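Local structure of putative uncharacterized protein gbs1889 (Streptococcus agalactiae, 3ANK) at residues Asn175-Ile180 against Tyr254-Ser259; Thr67-Gly72 against Leu116-Thr121; Gly248-Ile253 against Thr308-Cys313; Leu359-Tyr364 against Gly371-Asn376. The protein hydrolyses unsaturated chondroitin, hyaluronan and heparin disaccharides, releasing the 4,5-unsaturated uronic acid and preferring sulfated glycosaminoglycans. The protein carries 1 engineered substitution. All coordinates share one frame; numbering follows the deposited sequence.

Contact 1: residues Asn175-Ile180 against Tyr254-Ser259. Engineered in segment 175-180: N175 (natural residue Asp). With GCD (4-deoxy-alpha-L-threo-hex-4-enopyranuronic acid), chain B.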
loop_
_atom_site.group_PDB
_atom_site.type_symbol
_atom_site.label_atom_id
_atom_site.label_comp_id
_atom_site.label_asym_id
_atom_site.label_seq_id
_atom_site.Cartn_x
_atom_site.Cartn_y
_atom_site.Cartn_z
ATOM N N ASN A 175 -5.337 8.067 -2.011
ATOM C CA ASN A 175 -5.541 6.622 -1.950
ATOM C C ASN A 175 -5.970 6.039 -3.293
ATOM O O ASN A 175 -5.643 4.895 -3.622
ATOM C CB ASN A 175 -6.637 6.273 -0.927
ATOM C CG ASN A 175 -6.457 6.968 0.421
ATOM O OD1 ASN A 175 -6.977 6.494 1.434
ATOM N ND2 ASN A 175 -5.746 8.086 0.441
ATOM N N CYS A 176 -6.732 6.824 -4.053
ATOM C CA CYS A 176 -7.287 6.366 -5.328
ATOM C C CYS A 176 -6.219 5.951 -6.332
ATOM O O CYS A 176 -6.494 5.183 -7.255
ATOM C CB CYS A 176 -8.208 7.430 -5.934
ATOM S SG CYS A 176 -9.830 7.546 -5.096
ATOM N N LEU A 177 -5.006 6.475 -6.168
ATOM C CA LEU A 177 -3.907 6.089 -7.049
ATOM C C LEU A 177 -3.686 4.573 -7.031
ATOM O O LEU A 177 -3.255 3.993 -8.025
ATOM C CB LEU A 177 -2.622 6.829 -6.671
ATOM C CG LEU A 177 -2.665 8.342 -6.898
ATOM C CD1 LEU A 177 -1.293 8.960 -6.712
ATOM C CD2 LEU A 177 -3.221 8.662 -8.279
ATOM N N LEU A 178 -3.977 3.939 -5.897
ATOM C CA LEU A 178 -3.867 2.486 -5.782
ATOM C C LEU A 178 -5.094 1.812 -6.369
ATOM O O LEU A 178 -5.011 0.720 -6.926
ATOM C CB LEU A 178 -3.703 2.060 -4.322
ATOM C CG LEU A 178 -2.279 2.001 -3.750
ATOM C CD1 LEU A 178 -1.533 0.822 -4.338
ATOM C CD2 LEU A 178 -1.538 3.308 -3.986
ATOM N N ASN A 179 -6.227 2.487 -6.239
ATOM C CA ASN A 179 -7.511 1.929 -6.605
ATOM C C ASN A 179 -7.743 1.842 -8.108
ATOM O O ASN A 179 -8.393 0.911 -8.588
ATOM C CB ASN A 179 -8.617 2.754 -5.962
ATOM C CG ASN A 179 -9.710 1.897 -5.412
ATOM O OD1 ASN A 179 -10.866 2.025 -5.819
ATOM N ND2 ASN A 179 -9.361 0.997 -4.480
ATOM N N ILE A 180 -7.212 2.800 -8.857
ATOM C CA ILE A 180 -7.367 2.783 -10.310
ATOM C C ILE A 180 -6.599 1.659 -11.012
ATOM O O ILE A 180 -6.843 1.377 -12.182
ATOM C CB ILE A 180 -6.972 4.133 -10.943
ATOM C CG1 ILE A 180 -5.512 4.476 -10.624
ATOM C CG2 ILE A 180 -7.901 5.244 -10.446
ATOM C CD1 ILE A 180 -5.025 5.732 -11.349
ATOM N N TYR A 254 3.813 5.095 -3.997
ATOM C CA TYR A 254 3.522 3.825 -4.661
ATOM C C TYR A 254 2.533 3.989 -5.824
ATOM O O TYR A 254 2.725 3.419 -6.899
ATOM C CB TYR A 254 2.994 2.804 -3.643
ATOM C CG TYR A 254 3.091 1.348 -4.091
ATOM C CD1 TYR A 254 2.549 0.330 -3.317
ATOM C CD2 TYR A 254 3.717 0.994 -5.288
ATOM C CE1 TYR A 254 2.634 -1.004 -3.707
ATOM C CE2 TYR A 254 3.796 -0.351 -5.694
ATOM C CZ TYR A 254 3.255 -1.342 -4.890
ATOM O OH TYR A 254 3.317 -2.679 -5.277
ATOM N N GLY A 255 1.478 4.767 -5.624
ATOM C CA GLY A 255 0.461 4.889 -6.668
ATOM C C GLY A 255 0.976 5.498 -7.956
ATOM O O GLY A 255 0.490 5.179 -9.045
ATOM N N ILE A 256 1.955 6.395 -7.849
ATOM C CA ILE A 256 2.484 7.066 -9.041
ATOM C C ILE A 256 3.208 6.099 -9.990
ATOM O O ILE A 256 2.876 6.028 -11.192
ATOM C CB ILE A 256 3.355 8.304 -8.674
ATOM C CG1 ILE A 256 2.466 9.414 -8.075
ATOM C CG2 ILE A 256 4.080 8.861 -9.903
ATOM C CD1 ILE A 256 3.258 10.612 -7.488
ATOM N N PRO A 257 4.194 5.352 -9.469
ATOM C CA PRO A 257 4.892 4.409 -10.355
ATOM C C PRO A 257 3.986 3.280 -10.851
ATOM O O PRO A 257 4.151 2.814 -11.974
ATOM C CB PRO A 257 6.017 3.832 -9.470
ATOM C CG PRO A 257 5.700 4.217 -8.085
ATOM C CD PRO A 257 4.872 5.493 -8.165
ATOM N N LEU A 258 3.042 2.836 -10.034
ATOM C CA LEU A 258 2.060 1.854 -10.525
ATOM C C LEU A 258 1.313 2.425 -11.727
ATOM O O LEU A 258 1.112 1.736 -12.736
ATOM C CB LEU A 258 1.068 1.466 -9.433
ATOM C CG LEU A 258 1.672 0.672 -8.278
ATOM C CD1 LEU A 258 0.626 0.469 -7.203
ATOM C CD2 LEU A 258 2.225 -0.683 -8.781
ATOM N N SER A 259 0.898 3.683 -11.618
ATOM C CA SER A 259 0.198 4.334 -12.728
ATOM C C SER A 259 1.112 4.596 -13.921
ATOM O O SER A 259 0.684 4.485 -15.074
ATOM C CB SER A 259 -0.458 5.640 -12.283
ATOM O OG SER A 259 -1.315 5.405 -11.189
HETATM C C1 GCD B . -9.886 4.080 4.415
HETATM C C2 GCD B . -9.825 4.401 2.932
HETATM C C3 GCD B . -8.731 3.564 2.282
HETATM C C4 GCD B . -7.448 3.873 3.033
HETATM C C5 GCD B . -7.489 4.272 4.364
HETATM C C6 GCD B . -6.185 4.605 5.059
HETATM O O2 GCD B . -11.084 4.100 2.340
HETATM O O3 GCD B . -8.574 3.953 0.913
HETATM O O5 GCD B . -8.646 4.349 5.090
HETATM O O6A GCD B . -6.244 4.918 6.262
HETATM O O6B GCD B . -5.127 4.512 4.404
#
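L177 and L178 press directly on the bare backbone of G255: L177 CA lies 4.5 Å from G255 CA, drawing the short, loosely bonded turn 176-179 onto helix 246-263. L177 CB sits 3.6 Å from G255 CA, and L178 CD2 meets the same atom. L177 then runs alongside I256, its CD1 4.0 Å from I256 CG1. The two methyls of L178 divide the work: while CD2 lies on G255, CD1 meets L258 CD1 at 3.6 Å, the two side chains crossing obliquely. I180 ends the row: its CG1 lies between the backbone N and the carbonyl carbon (chi1 59°), and this arm ends in the CD1 that sits 3.7 Å from S259 OG, a hydroxyl hydrogen-bonded with Q181. Just before this turn, N175, engineered in place of the proton-donor aspartate, accepts a hydrogen bond at OD1 from O3 of the unsaturated uronate (3.0 Å). The contact is thus almost wholly apolar, with S259 OG its polar exception, and N175 meets the sugar away from this seam.

Contact 2: residues Thr67-Gly72 against Leu116-Thr121. With GCD (4-deoxy-alpha-L-threo-hex-4-enopyranuronic acid), chain B.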
loop_
_atom_site.group_PDB
_atom_site.type_symbol
_atom_site.label_atom_id
_atom_site.label_comp_id
_atom_site.label_asym_id
_atom_site.label_seq_id
_atom_site.Cartn_x
_atom_site.Cartn_y
_atom_site.Cartn_z
ATOM N N THR A 67 -16.169 -7.929 5.420
ATOM C CA THR A 67 -16.986 -6.721 5.350
ATOM C C THR A 67 -16.228 -5.409 5.600
ATOM O O THR A 67 -16.851 -4.364 5.787
ATOM C CB THR A 67 -18.157 -6.803 6.356
ATOM O OG1 THR A 67 -17.635 -6.863 7.686
ATOM C CG2 THR A 67 -18.995 -8.048 6.111
ATOM N N GLU A 68 -14.894 -5.450 5.607
ATOM C CA GLU A 68 -14.088 -4.230 5.795
ATOM C C GLU A 68 -13.408 -3.819 4.491
ATOM O O GLU A 68 -13.610 -4.461 3.470
ATOM C CB GLU A 68 -13.048 -4.422 6.907
ATOM C CG GLU A 68 -13.464 -3.828 8.250
ATOM C CD GLU A 68 -13.460 -2.303 8.241
ATOM O OE1 GLU A 68 -13.240 -1.697 7.170
ATOM O OE2 GLU A 68 -13.655 -1.704 9.310
ATOM N N TRP A 69 -12.616 -2.750 4.513
ATOM C CA TRP A 69 -11.884 -2.335 3.308
ATOM C C TRP A 69 -10.539 -3.063 3.228
ATOM O O TRP A 69 -9.806 -2.937 2.248
ATOM C CB TRP A 69 -11.668 -0.810 3.278
ATOM C CG TRP A 69 -10.689 -0.285 4.295
ATOM C CD1 TRP A 69 -10.953 0.031 5.597
ATOM C CD2 TRP A 69 -9.290 -0.003 4.091
ATOM N NE1 TRP A 69 -9.811 0.484 6.217
ATOM C CE2 TRP A 69 -8.777 0.472 5.318
ATOM C CE3 TRP A 69 -8.421 -0.116 2.992
ATOM C CZ2 TRP A 69 -7.438 0.840 5.482
ATOM C CZ3 TRP A 69 -7.097 0.251 3.151
ATOM C CH2 TRP A 69 -6.614 0.721 4.394
ATOM N N THR A 70 -10.238 -3.846 4.259
ATOM C CA THR A 70 -8.889 -4.356 4.451
ATOM C C THR A 70 -8.756 -5.858 4.229
ATOM O O THR A 70 -7.645 -6.395 4.254
ATOM C CB THR A 70 -8.405 -4.052 5.865
ATOM O OG1 THR A 70 -9.407 -4.485 6.788
ATOM C CG2 THR A 70 -8.177 -2.562 6.047
ATOM N N ASN A 71 -9.875 -6.534 3.994
ATOM C CA ASN A 71 -9.861 -7.989 3.933
ATOM C C ASN A 71 -8.880 -8.555 2.911
ATOM O O ASN A 71 -8.267 -9.609 3.143
ATOM C CB ASN A 71 -11.273 -8.533 3.718
ATOM C CG ASN A 71 -12.195 -8.159 4.847
ATOM O OD1 ASN A 71 -12.405 -8.943 5.787
ATOM N ND2 ASN A 71 -12.695 -6.933 4.813
ATOM N N GLY A 72 -8.734 -7.855 1.787
ATOM C CA GLY A 72 -7.865 -8.310 0.699
ATOM C C GLY A 72 -6.391 -8.400 1.058
ATOM O O GLY A 72 -5.652 -9.194 0.482
ATOM N N LEU A 116 -12.342 -0.710 -3.610
ATOM C CA LEU A 116 -12.492 -1.876 -4.467
ATOM C C LEU A 116 -11.155 -2.421 -4.941
ATOM O O LEU A 116 -10.983 -3.636 -5.056
ATOM C CB LEU A 116 -13.377 -1.536 -5.657
ATOM C CG LEU A 116 -14.847 -1.410 -5.262
ATOM C CD1 LEU A 116 -15.648 -0.746 -6.371
ATOM C CD2 LEU A 116 -15.399 -2.792 -4.939
ATOM N N GLY A 117 -10.215 -1.525 -5.230
ATOM C CA GLY A 117 -8.878 -1.941 -5.632
ATOM C C GLY A 117 -8.162 -2.635 -4.492
ATOM O O GLY A 117 -7.622 -3.718 -4.659
ATOM N N PHE A 118 -8.155 -2.007 -3.325
ATOM C CA PHE A 118 -7.517 -2.601 -2.151
ATOM C C PHE A 118 -8.110 -3.968 -1.827
ATOM O O PHE A 118 -7.382 -4.891 -1.443
ATOM C CB PHE A 118 -7.637 -1.683 -0.935
ATOM C CG PHE A 118 -6.760 -0.472 -1.002
ATOM C CD1 PHE A 118 -7.284 0.791 -0.778
ATOM C CD2 PHE A 118 -5.404 -0.594 -1.290
ATOM C CE1 PHE A 118 -6.472 1.918 -0.841
ATOM C CE2 PHE A 118 -4.588 0.515 -1.354
ATOM C CZ PHE A 118 -5.118 1.780 -1.118
ATOM N N LEU A 119 -9.425 -4.101 -1.995
ATOM C CA LEU A 119 -10.103 -5.370 -1.693
ATOM C C LEU A 119 -9.816 -6.491 -2.701
ATOM O O LEU A 119 -9.489 -7.621 -2.305
ATOM C CB LEU A 119 -11.624 -5.157 -1.560
ATOM C CG LEU A 119 -12.082 -4.525 -0.234
ATOM C CD1 LEU A 119 -13.526 -4.046 -0.340
ATOM C CD2 LEU A 119 -11.937 -5.515 0.922
ATOM N N TYR A 120 -9.917 -6.174 -3.992
ATOM C CA TYR A 120 -9.935 -7.192 -5.042
ATOM C C TYR A 120 -8.591 -7.470 -5.700
ATOM O O TYR A 120 -8.377 -8.557 -6.243
ATOM C CB TYR A 120 -11.045 -6.888 -6.077
ATOM C CG TYR A 120 -12.383 -7.255 -5.470
ATOM C CD1 TYR A 120 -12.946 -8.499 -5.696
ATOM C CD2 TYR A 120 -13.015 -6.398 -4.575
ATOM C CE1 TYR A 120 -14.140 -8.867 -5.091
ATOM C CE2 TYR A 120 -14.215 -6.753 -3.962
ATOM C CZ TYR A 120 -14.767 -7.992 -4.224
ATOM O OH TYR A 120 -15.946 -8.364 -3.607
ATOM N N THR A 121 -7.678 -6.503 -5.638
ATOM C CA THR A 121 -6.396 -6.668 -6.319
ATOM C C THR A 121 -5.493 -7.692 -5.624
ATOM O O THR A 121 -5.018 -8.621 -6.252
ATOM C CB THR A 121 -5.659 -5.339 -6.484
ATOM O OG1 THR A 121 -6.469 -4.443 -7.253
ATOM C CG2 THR A 121 -4.327 -5.559 -7.195
HETATM C C1 GCD B . -9.886 4.080 4.415
HETATM C C2 GCD B . -9.825 4.401 2.932
HETATM C C3 GCD B . -8.731 3.564 2.282
HETATM C C4 GCD B . -7.448 3.873 3.033
HETATM C C5 GCD B . -7.489 4.272 4.364
HETATM C C6 GCD B . -6.185 4.605 5.059
HETATM O O2 GCD B . -11.084 4.100 2.340
HETATM O O3 GCD B . -8.574 3.953 0.913
HETATM O O5 GCD B . -8.646 4.349 5.090
HETATM O O6A GCD B . -6.244 4.918 6.262
HETATM O O6B GCD B . -5.127 4.512 4.404
HETATM O O HOH W 1 -8.272 -5.032 1.328
#
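W69 and F118 meet as an offset edge-to-face pair beside the unsaturated uronate: the indole edge points at the phenyl face, planes at 67°, with W69 CZ3 4.0 Å from F118 CD1. The sugar lies over one indole face, its C4 3.5 Å from W69 CH2, and its O3 approaches F118 CE1 near the plane of the phenyl ring. The opposite indole face is backed by the CG2 methyl of T70; a W69 chi1 of 70°, with CG between the backbone N and the carbonyl carbon, lays the indole between that methyl and the sugar. E68 OE1 holds the W69 backbone N through its anti lone pair (2.9 Å), and the indole NE1 donates to Y364 OH. Behind the rings, L119 pushes CD2 against the backbone at E68 O and W69 O. G72 CA makes a CH...O contact of 3.5 Å with L119 O. A water links the two segments, donating to W69 O (2.8 Å) and, more weakly, joining G72 N to F118 O. The contact brings the start of helix 71-85 against the first turns of helix 116-131, with helix 377-391 touching T70 and F118, and helices 88-106 and 134-150 packed on Y120.

Contact 3: residues Gly248-Ile253 against Thr308-Cys313. With GCD (4-deoxy-alpha-L-threo-hex-4-enopyranuronic acid), chain B.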
loop_
_atom_site.group_PDB
_atom_site.type_symbol
_atom_site.label_atom_id
_atom_site.label_comp_id
_atom_site.label_asym_id
_atom_site.label_seq_id
_atom_site.Cartn_x
_atom_site.Cartn_y
_atom_site.Cartn_z
ATOM N N GLY A 248 -0.625 8.724 3.548
ATOM C CA GLY A 248 -1.069 9.457 2.364
ATOM C C GLY A 248 0.093 9.761 1.436
ATOM O O GLY A 248 -0.009 9.629 0.217
ATOM N N GLN A 249 1.208 10.180 2.013
ATOM C CA GLN A 249 2.388 10.475 1.222
ATOM C C GLN A 249 2.846 9.198 0.496
ATOM O O GLN A 249 3.194 9.227 -0.691
ATOM C CB GLN A 249 3.492 11.024 2.132
ATOM C CG GLN A 249 4.683 11.650 1.402
ATOM C CD GLN A 249 4.327 12.948 0.681
ATOM O OE1 GLN A 249 5.034 13.382 -0.246
ATOM N NE2 GLN A 249 3.239 13.579 1.107
ATOM N N ALA A 250 2.814 8.081 1.215
ATOM C CA ALA A 250 3.194 6.763 0.674
ATOM C C ALA A 250 2.258 6.248 -0.406
ATOM O O ALA A 250 2.709 5.592 -1.347
ATOM C CB ALA A 250 3.309 5.721 1.803
ATOM N N TRP A 251 0.957 6.520 -0.268
ATOM C CA TRP A 251 -0.015 6.139 -1.301
ATOM C C TRP A 251 0.400 6.798 -2.621
ATOM O O TRP A 251 0.215 6.231 -3.703
ATOM C CB TRP A 251 -1.445 6.589 -0.941
ATOM C CG TRP A 251 -2.167 5.779 0.152
ATOM C CD1 TRP A 251 -3.027 6.271 1.101
ATOM C CD2 TRP A 251 -2.087 4.365 0.382
ATOM N NE1 TRP A 251 -3.488 5.246 1.910
ATOM C CE2 TRP A 251 -2.924 4.068 1.486
ATOM C CE3 TRP A 251 -1.391 3.315 -0.241
ATOM C CZ2 TRP A 251 -3.084 2.764 1.983
ATOM C CZ3 TRP A 251 -1.546 2.016 0.257
ATOM C CH2 TRP A 251 -2.388 1.756 1.355
ATOM N N GLY A 252 0.930 8.015 -2.527
ATOM C CA GLY A 252 1.418 8.734 -3.713
ATOM C C GLY A 252 2.704 8.108 -4.235
ATOM O O GLY A 252 2.858 7.886 -5.426
ATOM N N ILE A 253 3.627 7.808 -3.325
ATOM C CA ILE A 253 4.915 7.246 -3.695
ATOM C C ILE A 253 4.781 5.900 -4.422
ATOM O O ILE A 253 5.528 5.615 -5.362
ATOM C CB ILE A 253 5.814 7.114 -2.464
ATOM C CG1 ILE A 253 6.174 8.527 -1.964
ATOM C CG2 ILE A 253 7.070 6.300 -2.800
ATOM C CD1 ILE A 253 6.786 8.569 -0.550
ATOM N N THR A 308 5.955 3.477 5.833
ATOM C CA THR A 308 7.305 3.176 5.405
ATOM C C THR A 308 7.384 1.928 4.516
ATOM O O THR A 308 8.104 1.922 3.511
ATOM C CB THR A 308 8.235 3.080 6.624
ATOM O OG1 THR A 308 8.253 4.360 7.262
ATOM C CG2 THR A 308 9.649 2.736 6.208
ATOM N N ALA A 309 6.637 0.884 4.863
ATOM C CA ALA A 309 6.619 -0.336 4.052
ATOM C C ALA A 309 6.059 -0.063 2.660
ATOM O O ALA A 309 6.549 -0.592 1.663
ATOM C CB ALA A 309 5.795 -1.421 4.739
ATOM N N THR A 310 5.026 0.765 2.608
ATOM C CA THR A 310 4.393 1.149 1.363
ATOM C C THR A 310 5.342 1.976 0.491
ATOM O O THR A 310 5.429 1.758 -0.711
ATOM C CB THR A 310 3.123 1.959 1.652
ATOM O OG1 THR A 310 2.246 1.147 2.438
ATOM C CG2 THR A 310 2.410 2.356 0.330
ATOM N N ALA A 311 6.049 2.920 1.099
ATOM C CA ALA A 311 7.046 3.727 0.378
ATOM C C ALA A 311 8.176 2.872 -0.200
ATOM O O ALA A 311 8.661 3.125 -1.313
ATOM C CB ALA A 311 7.635 4.817 1.302
ATOM N N VAL A 312 8.618 1.877 0.563
ATOM C CA VAL A 312 9.629 0.950 0.066
ATOM C C VAL A 312 9.149 0.267 -1.236
ATOM O O VAL A 312 9.877 0.208 -2.220
ATOM C CB VAL A 312 10.025 -0.106 1.146
ATOM C CG1 VAL A 312 10.806 -1.236 0.505
ATOM C CG2 VAL A 312 10.862 0.554 2.280
ATOM N N CYS A 313 7.913 -0.224 -1.247
ATOM C CA CYS A 313 7.373 -0.897 -2.437
ATOM C C CYS A 313 7.316 0.076 -3.615
ATOM O O CYS A 313 7.657 -0.280 -4.749
ATOM C CB CYS A 313 5.966 -1.446 -2.168
ATOM S SG CYS A 313 5.902 -2.802 -0.964
HETATM C C1 GCD B . -9.886 4.080 4.415
HETATM C C2 GCD B . -9.825 4.401 2.932
HETATM C C3 GCD B . -8.731 3.564 2.282
HETATM C C4 GCD B . -7.448 3.873 3.033
HETATM C C5 GCD B . -7.489 4.272 4.364
HETATM C C6 GCD B . -6.185 4.605 5.059
HETATM O O2 GCD B . -11.084 4.100 2.340
HETATM O O3 GCD B . -8.574 3.953 0.913
HETATM O O5 GCD B . -8.646 4.349 5.090
HETATM O O6A GCD B . -6.244 4.918 6.262
HETATM O O6B GCD B . -5.127 4.512 4.404
#
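A250 and T310 meet where helices 246-263 and 305-319 run side by side in the alpha6/alpha6-barrel, nearly parallel at 14° with their local axes 8.0 Å apart. The small A250 and A311 side chains are consistent with this close spacing. The apolar contacts centre on A250, whose CB touches T310 CB at 3.8 Å and lies farther, 4.4 Å, from the CB of A311. One turn on, I253 straddles A311: its CG2 packs against the backbone at A311 O, and its CD1 reaches the A311 methyl. T310 turns its methyl rather than its hydroxyl toward helix 246-263, CG2 standing anti to its backbone N (OG1 at chi1 -59°), while OG1 is hydrogen-bonded back to S306 O in its own helix. That methyl touches both A250 O and the W251 indole, T310 CG2 lying 4.0 Å from W251 CE3. The polar contact belongs to W251, a substrate-binding residue that also meets the F118 ring. Its NE1 donates to the uronate carboxylate oxygen O6B, which lies in the indole plane, at 3.1 Å with an N-H...O angle of 150°.

Contact 4: residues Leu359-Tyr364 against Gly371-Asn376. With NG6 (2-acetamido-2-deoxy-6-O-sulfo-beta-D-galactopyranose), chain C.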
loop_
_atom_site.group_PDB
_atom_site.type_symbol
_atom_site.label_atom_id
_atom_site.label_comp_id
_atom_site.label_asym_id
_atom_site.label_seq_id
_atom_site.Cartn_x
_atom_site.Cartn_y
_atom_site.Cartn_z
ATOM N N LEU A 359 4.253 -6.894 11.463
ATOM C CA LEU A 359 4.952 -5.632 11.641
ATOM C C LEU A 359 4.241 -4.830 12.724
ATOM O O LEU A 359 3.014 -4.723 12.720
ATOM C CB LEU A 359 4.952 -4.854 10.317
ATOM C CG LEU A 359 5.829 -3.606 10.194
ATOM C CD1 LEU A 359 7.315 -3.985 10.281
ATOM C CD2 LEU A 359 5.528 -2.857 8.877
ATOM N N LEU A 360 5.017 -4.281 13.655
ATOM C CA LEU A 360 4.461 -3.520 14.773
ATOM C C LEU A 360 4.502 -2.003 14.534
ATOM O O LEU A 360 5.179 -1.512 13.615
ATOM C CB LEU A 360 5.216 -3.854 16.072
ATOM C CG LEU A 360 5.232 -5.345 16.451
ATOM C CD1 LEU A 360 6.412 -5.687 17.382
ATOM C CD2 LEU A 360 3.902 -5.741 17.078
ATOM N N HIS A 361 3.769 -1.274 15.368
ATOM C CA HIS A 361 3.861 0.189 15.426
ATOM C C HIS A 361 3.367 0.930 14.176
ATOM O O HIS A 361 4.066 1.767 13.612
ATOM C CB HIS A 361 5.288 0.623 15.786
ATOM C CG HIS A 361 5.855 -0.105 16.967
ATOM N ND1 HIS A 361 5.381 0.075 18.252
ATOM C CD2 HIS A 361 6.848 -1.025 17.057
ATOM C CE1 HIS A 361 6.061 -0.700 19.080
ATOM N NE2 HIS A 361 6.956 -1.378 18.380
ATOM N N GLY A 362 2.151 0.629 13.757
ATOM C CA GLY A 362 1.497 1.442 12.747
ATOM C C GLY A 362 0.521 2.354 13.462
ATOM O O GLY A 362 0.334 2.236 14.679
ATOM N N VAL A 363 -0.072 3.290 12.730
ATOM C CA VAL A 363 -1.302 3.906 13.200
ATOM C C VAL A 363 -2.337 3.979 12.090
ATOM O O VAL A 363 -2.052 4.439 10.977
ATOM C CB VAL A 363 -1.120 5.285 13.919
ATOM C CG1 VAL A 363 0.317 5.518 14.389
ATOM C CG2 VAL A 363 -1.672 6.443 13.094
ATOM N N TYR A 364 -3.532 3.479 12.406
ATOM C CA TYR A 364 -4.677 3.469 11.510
ATOM C C TYR A 364 -5.289 4.865 11.440
ATOM O O TYR A 364 -5.079 5.603 10.480
ATOM C CB TYR A 364 -5.696 2.434 12.016
ATOM C CG TYR A 364 -6.930 2.200 11.164
ATOM C CD1 TYR A 364 -6.995 2.636 9.842
ATOM C CD2 TYR A 364 -8.018 1.498 11.674
ATOM C CE1 TYR A 364 -8.123 2.409 9.067
ATOM C CE2 TYR A 364 -9.148 1.261 10.906
ATOM C CZ TYR A 364 -9.197 1.722 9.605
ATOM O OH TYR A 364 -10.314 1.487 8.831
ATOM N N GLY A 371 -6.407 2.006 16.215
ATOM C CA GLY A 371 -5.206 1.339 15.726
ATOM C C GLY A 371 -3.970 2.198 15.863
ATOM O O GLY A 371 -3.116 2.229 14.969
ATOM N N VAL A 372 -3.879 2.895 16.992
ATOM C CA VAL A 372 -2.772 3.791 17.257
ATOM C C VAL A 372 -1.647 3.010 17.914
ATOM O O VAL A 372 -1.812 2.496 19.016
ATOM C CB VAL A 372 -3.197 4.950 18.187
ATOM C CG1 VAL A 372 -2.017 5.874 18.466
ATOM C CG2 VAL A 372 -4.369 5.720 17.586
ATOM N N ASP A 373 -0.509 2.924 17.230
ATOM C CA ASP A 373 0.617 2.120 17.691
ATOM C C ASP A 373 0.237 0.647 17.751
ATOM O O ASP A 373 0.494 -0.040 18.739
ATOM C CB ASP A 373 1.123 2.602 19.054
ATOM C CG ASP A 373 2.469 2.006 19.413
ATOM O OD1 ASP A 373 3.114 1.414 18.524
ATOM O OD2 ASP A 373 2.887 2.121 20.583
ATOM N N GLU A 374 -0.384 0.163 16.683
ATOM C CA GLU A 374 -0.792 -1.229 16.592
ATOM C C GLU A 374 -0.324 -1.755 15.247
ATOM O O GLU A 374 -0.037 -0.972 14.346
ATOM C CB GLU A 374 -2.312 -1.328 16.646
ATOM C CG GLU A 374 -2.939 -0.847 17.949
ATOM C CD GLU A 374 -2.891 -1.894 19.058
ATOM O OE1 GLU A 374 -3.435 -1.605 20.141
ATOM O OE2 GLU A 374 -2.312 -2.993 18.855
ATOM N N GLY A 375 -0.248 -3.072 15.105
ATOM C CA GLY A 375 -0.066 -3.656 13.787
ATOM C C GLY A 375 -1.326 -3.401 12.970
ATOM O O GLY A 375 -2.430 -3.270 13.516
ATOM N N ASN A 376 -1.168 -3.311 11.660
ATOM C CA ASN A 376 -2.323 -3.261 10.778
ATOM C C ASN A 376 -2.076 -4.155 9.577
ATOM O O ASN A 376 -0.916 -4.457 9.231
ATOM C CB ASN A 376 -2.672 -1.830 10.366
ATOM C CG ASN A 376 -1.495 -1.092 9.764
ATOM O OD1 ASN A 376 -0.912 -1.526 8.764
ATOM N ND2 ASN A 376 -1.141 0.036 10.366
HETATM C C1 NG6 C . -13.801 4.354 7.236
HETATM C C2 NG6 C . -13.038 4.675 5.939
HETATM C C3 NG6 C . -11.557 4.272 6.030
HETATM C C4 NG6 C . -10.933 4.678 7.366
HETATM C C5 NG6 C . -11.823 4.223 8.512
HETATM C C6 NG6 C . -11.249 4.675 9.841
HETATM C C7 NG6 C . -14.161 2.747 4.924
HETATM C C8 NG6 C . -14.035 2.138 6.331
HETATM N N2 NG6 C . -13.663 3.975 4.798
HETATM O O1 NG6 C . -15.073 5.015 7.212
HETATM O O3 NG6 C . -10.860 4.941 4.986
HETATM O O4 NG6 C . -10.773 6.101 7.423
HETATM O O5 NG6 C . -13.099 4.841 8.387
HETATM O O6 NG6 C . -12.122 4.279 10.892
HETATM O O7 NG6 C . -14.683 2.119 4.004
HETATM S S NG6 C . -12.122 5.004 12.128
HETATM O O1S NG6 C . -11.548 6.378 11.915
HETATM O O2S NG6 C . -11.278 4.278 13.147
HETATM O O3S NG6 C . -13.530 5.128 12.621
HETATM O O HOH W 2 1.544 -3.822 10.803
HETATM O O HOH W 3 2.402 -2.114 17.647
#
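G362 and E374 form the antiparallel hydrogen-bonded pair of a G1 beta bulge: G362 N donates to E374 O (2.8 Å), and E374 N to G362 O (3.0 Å). D373 also faces G362, shifting the register by one. Y364 N donates to G371 O at 2.9 Å. H361 ND1 donates to D373 OD1 (2.6 Å, 159°), which receives it on its syn lone pair, ring and carboxylate nearly coplanar. D373 CG, anti to its backbone N (chi1 -167°), brings the carboxylate alongside the imidazole. One water accepts from H361 N and donates weakly to D373 O; another accepts from N376 N and lies 2.6 Å from L359 O. N376 OD1 caps G379 N of helix 377-391. The E374 carboxylate accepts from N58 N, N59 N and T56 OG1. V363 O and Y364 O take bonds from the substrate-binding R247, joining this loop to the site where Y364 OH lies 3.1 Å from C5 of the sulfated galactosamine. The adjacent carboxylate would probably favour a protonated H361 imidazole.

Overall arrangement
Contacts 1, 2 and 3 are buried among the barrel helices and all touch the unsaturated uronate; contact 4, only partly buried, lies in the loops before helix 377-391. Contacts 2 and 4 touch the sulfated galactosamine. Contacts 1 and 3 share helix 246-263: its 248-253 part packs on helix 305-319 and its 254-259 part on the 176-179 turn. Contact 2 joins a different part of the barrel, yet F118 reaches both L178 of contact 1 and W251 of contact 3. Apolar packing dominates contacts 1 and 3, contact 2 adds aromatic rings and a bridging water, and contact 4 relies on backbone bonds and a histidine-carboxylate pair. Y364 ties contact 4 to W69 of contact 2.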